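Long-range contacts in N-acetylglucosamine-6-phosphate deacetylase (Thermotoga maritima, PDB 1O12), which probably removes the acetyl group from N-acetylglucosamine 6-phosphate by hydrolysis, using one divalent metal cation per subunit: residues Phe164-Glu169 with Leu184-Ser189; Ala191-Phe196 with Arg220-Thr225; Glu16-Val21 with Gly51-Gly56. All coordinates share one frame; numbering follows the deposited sequence.

Interaction 1: residues Phe164-Glu169 with Leu184-Ser189. With FE (Fe (III) ion), chain C.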
# COMPACT_ATOMS: atom_id res chain seq x y z
N PHE A 164 20.44 -9.71 -0.46
CA PHE A 164 20.92 -9.58 0.92
C PHE A 164 19.93 -8.90 1.89
O PHE A 164 18.95 -8.24 1.48
CB PHE A 164 22.20 -8.76 0.92
CG PHE A 164 21.97 -7.29 0.78
CD1 PHE A 164 22.12 -6.43 1.87
CD2 PHE A 164 21.52 -6.75 -0.44
CE1 PHE A 164 21.83 -5.09 1.76
CE2 PHE A 164 21.23 -5.39 -0.57
CZ PHE A 164 21.38 -4.56 0.53
N ALA A 165 20.19 -9.07 3.19
CA ALA A 165 19.37 -8.47 4.23
C ALA A 165 20.17 -7.28 4.80
O ALA A 165 21.12 -7.48 5.51
CB ALA A 165 19.07 -9.50 5.31
N PRO A 166 19.76 -6.03 4.50
CA PRO A 166 20.43 -4.80 4.96
C PRO A 166 20.82 -4.68 6.46
O PRO A 166 21.75 -3.93 6.80
CB PRO A 166 19.45 -3.69 4.57
CG PRO A 166 18.75 -4.27 3.38
CD PRO A 166 18.50 -5.70 3.80
N GLU A 167 20.14 -5.40 7.34
CA GLU A 167 20.47 -5.30 8.76
C GLU A 167 21.58 -6.26 9.20
O GLU A 167 22.12 -6.14 10.31
CB GLU A 167 19.20 -5.54 9.61
CG GLU A 167 18.80 -6.99 9.75
CD GLU A 167 18.01 -7.54 8.57
OE1 GLU A 167 18.02 -6.92 7.47
OE2 GLU A 167 17.37 -8.61 8.76
N ILE A 168 21.93 -7.20 8.33
CA ILE A 168 22.95 -8.18 8.67
C ILE A 168 24.29 -7.49 8.90
O ILE A 168 24.55 -6.38 8.41
CB ILE A 168 23.04 -9.29 7.57
CG1 ILE A 168 23.60 -10.57 8.18
CG2 ILE A 168 23.93 -8.84 6.42
CD1 ILE A 168 23.61 -11.79 7.21
N GLU A 169 25.15 -8.14 9.66
CA GLU A 169 26.47 -7.59 9.96
C GLU A 169 27.31 -7.46 8.69
O GLU A 169 27.35 -8.38 7.88
CB GLU A 169 27.20 -8.52 10.94
CG GLU A 169 28.55 -8.01 11.43
CD GLU A 169 29.43 -9.14 11.93
OE1 GLU A 169 28.90 -10.06 12.60
OE2 GLU A 169 30.66 -9.09 11.65
N LEU A 184 22.24 -5.29 -6.60
CA LEU A 184 21.89 -5.69 -5.23
C LEU A 184 20.37 -5.71 -5.04
O LEU A 184 19.66 -4.90 -5.60
CB LEU A 184 22.51 -4.73 -4.21
CG LEU A 184 24.03 -4.81 -4.06
CD1 LEU A 184 24.46 -3.92 -2.90
CD2 LEU A 184 24.45 -6.28 -3.81
N SER A 185 19.86 -6.64 -4.25
CA SER A 185 18.42 -6.71 -4.03
C SER A 185 18.14 -7.08 -2.58
O SER A 185 18.75 -8.01 -2.05
CB SER A 185 17.78 -7.75 -4.98
OG SER A 185 16.36 -7.54 -5.12
N ALA A 186 17.23 -6.37 -1.93
CA ALA A 186 16.93 -6.65 -0.53
C ALA A 186 15.86 -7.72 -0.42
O ALA A 186 14.86 -7.70 -1.15
CB ALA A 186 16.46 -5.37 0.17
N GLY A 187 16.09 -8.66 0.50
CA GLY A 187 15.18 -9.76 0.73
C GLY A 187 15.66 -10.60 1.90
O GLY A 187 16.84 -10.53 2.28
N HIS A 188 14.74 -11.37 2.49
CA HIS A 188 15.02 -12.24 3.64
C HIS A 188 15.61 -11.40 4.75
O HIS A 188 16.66 -11.70 5.28
CB HIS A 188 15.99 -13.33 3.22
CG HIS A 188 15.42 -14.27 2.22
ND1 HIS A 188 14.44 -15.19 2.54
CD2 HIS A 188 15.65 -14.41 0.89
CE1 HIS A 188 14.10 -15.87 1.45
NE2 HIS A 188 14.82 -15.41 0.44
N SER A 189 14.89 -10.35 5.11
CA SER A 189 15.36 -9.41 6.10
C SER A 189 14.30 -8.89 7.05
O SER A 189 13.10 -8.93 6.75
CB SER A 189 15.99 -8.23 5.36
OG SER A 189 15.82 -7.00 6.04
FE FE C . 13.95 -16.74 -1.13
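The metal site of the amidohydrolase barrel sits at the end of this parallel strand pair, where Phe164 and Ala186 are bridged. Phe164 N donates to Ser185 O (2.9 Å) and Gly187 N to Phe164 O (3.1 Å). With Phe164 CG between the backbone N and carbonyl carbon (chi1 78°), the ring leans toward the neighbouring strand, obliquely, and CE2 meets Leu184 CB at 3.9 Å. Beyond the strands, the type I turn from Ala165 to Ile168 carries Glu167 to Ser189: Ser189 OG donates to Glu167 OE1 (2.6 Å) on its syn side, 30° out of the carboxylate plane, while Glu167 OE2 accepts from Ile190 N. A leucine in place of Glu167 would probably leave Ser189 OG and Ile190 N without these acceptors and the loop after His188 less firmly held. Ala165 CB packs on Ser189 CB (3.3 Å). His188, just before Ser189, binds the iron through NE2 at 2.2 Å, and its ND1 is hydrogen-bonded to Lys135 O; Glu127 and His209 complete the protein ligands. A metal-binding histidine just past a barrel strand is characteristic of metallo-dependent hydrolases.

Interaction 2: residues Ala191-Phe196 with Arg220-Thr225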
# COMPACT_ATOMS: atom_id res chain seq x y z
N ALA A 191 15.00 -5.87 8.47
CA ALA A 191 15.40 -4.48 8.51
C ALA A 191 14.22 -3.49 8.55
O ALA A 191 13.15 -3.69 7.96
CB ALA A 191 16.28 -4.16 7.31
N THR A 192 14.46 -2.39 9.25
CA THR A 192 13.48 -1.35 9.40
C THR A 192 13.53 -0.49 8.15
O THR A 192 14.35 -0.70 7.27
CB THR A 192 13.82 -0.46 10.60
OG1 THR A 192 15.12 0.11 10.40
CG2 THR A 192 13.82 -1.28 11.89
N PHE A 193 12.66 0.50 8.09
CA PHE A 193 12.61 1.43 6.99
C PHE A 193 13.92 2.21 6.87
O PHE A 193 14.42 2.43 5.76
CB PHE A 193 11.47 2.41 7.18
CG PHE A 193 11.42 3.50 6.15
CD1 PHE A 193 10.90 3.25 4.89
CD2 PHE A 193 11.89 4.77 6.46
CE1 PHE A 193 10.85 4.25 3.94
CE2 PHE A 193 11.84 5.78 5.51
CZ PHE A 193 11.32 5.52 4.25
N GLU A 194 14.47 2.63 8.01
CA GLU A 194 15.71 3.42 7.97
C GLU A 194 16.94 2.59 7.58
O GLU A 194 17.87 3.12 6.96
CB GLU A 194 15.98 4.12 9.32
CG GLU A 194 14.95 5.22 9.71
CD GLU A 194 14.86 6.38 8.69
OE1 GLU A 194 13.86 7.15 8.77
OE2 GLU A 194 15.77 6.54 7.83
N GLU A 195 16.95 1.31 7.96
CA GLU A 195 18.08 0.47 7.62
C GLU A 195 18.09 0.18 6.13
O GLU A 195 19.14 0.12 5.50
CB GLU A 195 18.06 -0.82 8.43
CG GLU A 195 18.33 -0.59 9.89
CD GLU A 195 18.12 -1.84 10.72
OE1 GLU A 195 17.06 -2.50 10.58
OE2 GLU A 195 19.02 -2.14 11.54
N PHE A 196 16.90 0.02 5.57
CA PHE A 196 16.81 -0.20 4.14
C PHE A 196 17.24 1.09 3.46
O PHE A 196 17.98 1.06 2.48
CB PHE A 196 15.37 -0.53 3.74
CG PHE A 196 15.14 -0.46 2.28
CD1 PHE A 196 15.43 -1.54 1.47
CD2 PHE A 196 14.68 0.71 1.70
CE1 PHE A 196 15.27 -1.45 0.09
CE2 PHE A 196 14.52 0.81 0.33
CZ PHE A 196 14.81 -0.26 -0.48
N ARG A 220 3.64 2.24 12.42
CA ARG A 220 4.71 3.23 12.62
C ARG A 220 6.04 2.79 11.96
O ARG A 220 6.78 3.61 11.40
CB ARG A 220 4.91 3.46 14.12
CG ARG A 220 5.57 4.77 14.46
CD ARG A 220 5.44 5.00 15.95
NE ARG A 220 6.02 6.27 16.38
CZ ARG A 220 6.34 6.52 17.64
NH1 ARG A 220 6.13 5.57 18.56
NH2 ARG A 220 6.87 7.70 17.99
N GLU A 221 6.36 1.51 12.06
CA GLU A 221 7.57 0.99 11.42
C GLU A 221 7.07 0.30 10.15
O GLU A 221 6.55 -0.84 10.21
CB GLU A 221 8.27 -0.03 12.32
CG GLU A 221 9.48 -0.66 11.67
CD GLU A 221 10.41 0.36 11.07
OE1 GLU A 221 11.08 1.08 11.85
OE2 GLU A 221 10.47 0.45 9.82
N ILE A 222 7.20 0.98 9.01
CA ILE A 222 6.72 0.42 7.77
C ILE A 222 7.67 -0.61 7.19
O ILE A 222 7.28 -1.43 6.34
CB ILE A 222 6.40 1.55 6.73
CG1 ILE A 222 7.65 2.30 6.32
CG2 ILE A 222 5.39 2.53 7.34
CD1 ILE A 222 7.38 3.27 5.18
N GLY A 223 8.91 -0.60 7.68
CA GLY A 223 9.93 -1.56 7.26
C GLY A 223 10.24 -1.62 5.76
O GLY A 223 9.89 -0.71 4.98
N ILE A 224 10.91 -2.69 5.37
CA ILE A 224 11.27 -2.88 3.96
C ILE A 224 10.02 -2.97 3.10
O ILE A 224 10.00 -2.48 1.98
CB ILE A 224 12.10 -4.20 3.72
CG1 ILE A 224 13.50 -4.07 4.30
CG2 ILE A 224 12.22 -4.46 2.22
CD1 ILE A 224 14.54 -4.91 3.55
N THR A 225 8.99 -3.61 3.62
CA THR A 225 7.73 -3.77 2.89
C THR A 225 7.15 -2.41 2.59
O THR A 225 6.63 -2.17 1.51
CB THR A 225 6.73 -4.57 3.73
OG1 THR A 225 7.38 -5.77 4.17
CG2 THR A 225 5.47 -4.89 2.95
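Phe193 reaches across to Glu221 and Ile222 along much of its length. Its CB lies 3.4 Å from Glu221 OE2, and CG comes next to Ile222 CG1 at 4.0 Å. With CG anti to the backbone N (chi1 174°), the ring runs alongside the isoleucine, both side chains pointing the same way; CD1 meets Ile222 CD1 at 3.5 Å, and CE1 touches that same methyl. The side chain also packs on Ala227 and Leu230 of helix 223-230, and Glu248 of the second subunit touches both Phe193 and Ile222. Phe193 N donates to Glu221 OE2 (2.8 Å) from 35° above the carboxylate plane, while Gly223 N uses the anti lone pair of that oxygen. One carboxylate oxygen thus caps the turn leading into helix 223-230 and also takes the first N-H of helix 193-200. Helix 193-200 also has a capping box, in which Glu195 N donates to Thr192 OG1 and Thr192 N to Glu195 OE1 (2.9 Å). On the side of strand 183-186, where Ile224 and Phe196 both touch Ala186, Ile224 CG1 lies against Ala191 CB (4.1 Å) and Phe196 CB (4.0 Å), its side chain crossing that of Phe196 at about a right angle.

Interaction 3: residues Glu16-Val21 with Gly51-Gly56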
# COMPACT_ATOMS: atom_id res chain seq x y z
N GLU A 16 5.54 -10.90 -39.80
CA GLU A 16 4.50 -9.99 -40.29
C GLU A 16 3.11 -10.15 -39.70
O GLU A 16 2.78 -11.17 -39.11
CB GLU A 16 4.37 -10.06 -41.82
CG GLU A 16 4.05 -11.45 -42.39
CD GLU A 16 3.77 -11.44 -43.92
OE1 GLU A 16 4.46 -10.67 -44.64
OE2 GLU A 16 2.87 -12.21 -44.38
N LYS A 17 2.31 -9.10 -39.88
CA LYS A 17 0.93 -9.06 -39.44
C LYS A 17 0.79 -9.51 -37.99
O LYS A 17 0.07 -10.47 -37.69
CB LYS A 17 0.07 -9.96 -40.34
CG LYS A 17 0.15 -9.67 -41.84
CD LYS A 17 -0.71 -10.65 -42.65
CE LYS A 17 -0.29 -12.12 -42.45
NZ LYS A 17 -0.51 -12.67 -41.07
N VAL A 18 1.47 -8.81 -37.09
CA VAL A 18 1.38 -9.19 -35.69
C VAL A 18 1.02 -8.05 -34.79
O VAL A 18 1.12 -6.88 -35.16
CB VAL A 18 2.72 -9.83 -35.16
CG1 VAL A 18 2.84 -11.23 -35.67
CG2 VAL A 18 3.94 -8.99 -35.57
N LEU A 19 0.58 -8.39 -33.59
CA LEU A 19 0.28 -7.38 -32.60
C LEU A 19 1.63 -7.13 -31.94
O LEU A 19 2.02 -7.87 -31.04
CB LEU A 19 -0.69 -7.92 -31.57
CG LEU A 19 -1.50 -6.84 -30.86
CD1 LEU A 19 -2.26 -7.48 -29.67
CD2 LEU A 19 -0.60 -5.72 -30.40
N ILE A 20 2.35 -6.12 -32.40
CA ILE A 20 3.66 -5.76 -31.86
C ILE A 20 3.51 -5.09 -30.49
O ILE A 20 2.71 -4.17 -30.32
CB ILE A 20 4.38 -4.77 -32.78
CG1 ILE A 20 4.49 -5.37 -34.18
CG2 ILE A 20 5.75 -4.38 -32.19
CD1 ILE A 20 4.77 -4.30 -35.27
N VAL A 21 4.30 -5.53 -29.52
CA VAL A 21 4.19 -4.95 -28.21
C VAL A 21 5.52 -4.47 -27.69
O VAL A 21 6.39 -5.27 -27.40
CB VAL A 21 3.63 -5.96 -27.20
CG1 VAL A 21 3.38 -5.29 -25.90
CG2 VAL A 21 2.37 -6.61 -27.75
N GLY A 51 -0.91 -12.89 -34.31
CA GLY A 51 -0.65 -13.29 -32.95
C GLY A 51 -0.00 -12.11 -32.24
O GLY A 51 -0.05 -10.97 -32.74
N VAL A 52 0.58 -12.36 -31.08
CA VAL A 52 1.23 -11.29 -30.34
C VAL A 52 2.73 -11.49 -30.38
O VAL A 52 3.20 -12.62 -30.34
CB VAL A 52 0.77 -11.26 -28.84
CG1 VAL A 52 1.35 -10.05 -28.13
CG2 VAL A 52 -0.75 -11.25 -28.77
N LEU A 53 3.47 -10.40 -30.50
CA LEU A 53 4.93 -10.47 -30.52
C LEU A 53 5.40 -9.57 -29.38
O LEU A 53 5.03 -8.38 -29.33
CB LEU A 53 5.50 -9.94 -31.82
CG LEU A 53 6.98 -10.26 -32.02
CD1 LEU A 53 7.11 -11.72 -32.40
CD2 LEU A 53 7.62 -9.39 -33.13
N MSE A 54 6.18 -10.12 -28.46
CA MSE A 54 6.68 -9.35 -27.33
C MSE A 54 8.19 -9.56 -27.16
O MSE A 54 8.76 -10.50 -27.74
CB MSE A 54 6.01 -9.80 -26.03
CG MSE A 54 4.49 -9.90 -26.04
SE MSE A 54 3.81 -10.51 -24.27
CE MSE A 54 4.36 -8.91 -23.25
N PRO A 55 8.84 -8.70 -26.37
CA PRO A 55 10.29 -8.83 -26.13
C PRO A 55 10.49 -10.16 -25.39
O PRO A 55 9.62 -10.57 -24.63
CB PRO A 55 10.61 -7.63 -25.23
CG PRO A 55 9.58 -6.63 -25.66
CD PRO A 55 8.32 -7.46 -25.77
N GLY A 56 11.60 -10.85 -25.64
CA GLY A 56 11.85 -12.11 -24.97
C GLY A 56 11.78 -11.93 -23.45
O GLY A 56 12.37 -11.01 -22.91
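Gly51 O accepts the shortest polar bond of this contact, from Leu19 N at 2.8 Å; the N-H points almost straight at the oxygen (168°). Two more backbone bonds continue the parallel ladder. Leu53 N donates to Leu19 O (3.0 Å), and Val21 N donates to Leu53 O (2.9 Å), though with a more bent N-H. Leu19 O is also approached by Val52 CA in a CA-H...O contact. Strands 18-21 and 52-55 run in the same direction, 22° apart, with Leu19 opposite Val52 and Ile20 opposite Leu53.

Leu19 and Val52 share one face of the sheet and lie side by side, CD1 of the leucine 4.2 Å from CG2 of the valine. Val21 adds a closer touch, its CG2 resting 3.6 Å from Val52 CG1: with CG1 anti to the backbone N (chi1 -173°), the other methyl is turned toward the neighbouring strand. Val21 CB also meets the CG of Met54, a selenomethionine, whose side chain continues to Ile322 and Ala326 of helix 322-336. Val18 CG2 lies 4.2 Å from Leu53 CB, the two side chains running at a slant to each other; both residues pack on Leu355 of strand 353-356, and Leu53 also reaches Ile345.

Lys17 and Val18 both face Gly30 in a G1 beta bulge, and the chain turns its corner at Lys17, just before the ladder. The polar bonds across this contact are all main-chain, and the side chains that meet are apolar, so register is probably set by the ladder and cohesion added by hydrophobic packing.

Overall arrangement
Interactions 1 and 2 adjoin, their centres 12 Å apart. Strand 183-186 leads through the metal-binding loop to helix 193-200, so the two contacts follow one another in the chain. They meet where Glu167 OE1 lies 3.3 Å from Ala191 CB and Ser189 OG lies 3.5 Å from Ile224 CD1. Interaction 1 supplies a ligand of the iron; interaction 2 stands farther from the metal, the Ile224 side chain about 13 Å away. Interaction 3 lies on the opposite side of the chain's centre, away from the annotated sites, with nearest atoms about 19 Å from interaction 1 and about 25 Å from interaction 2.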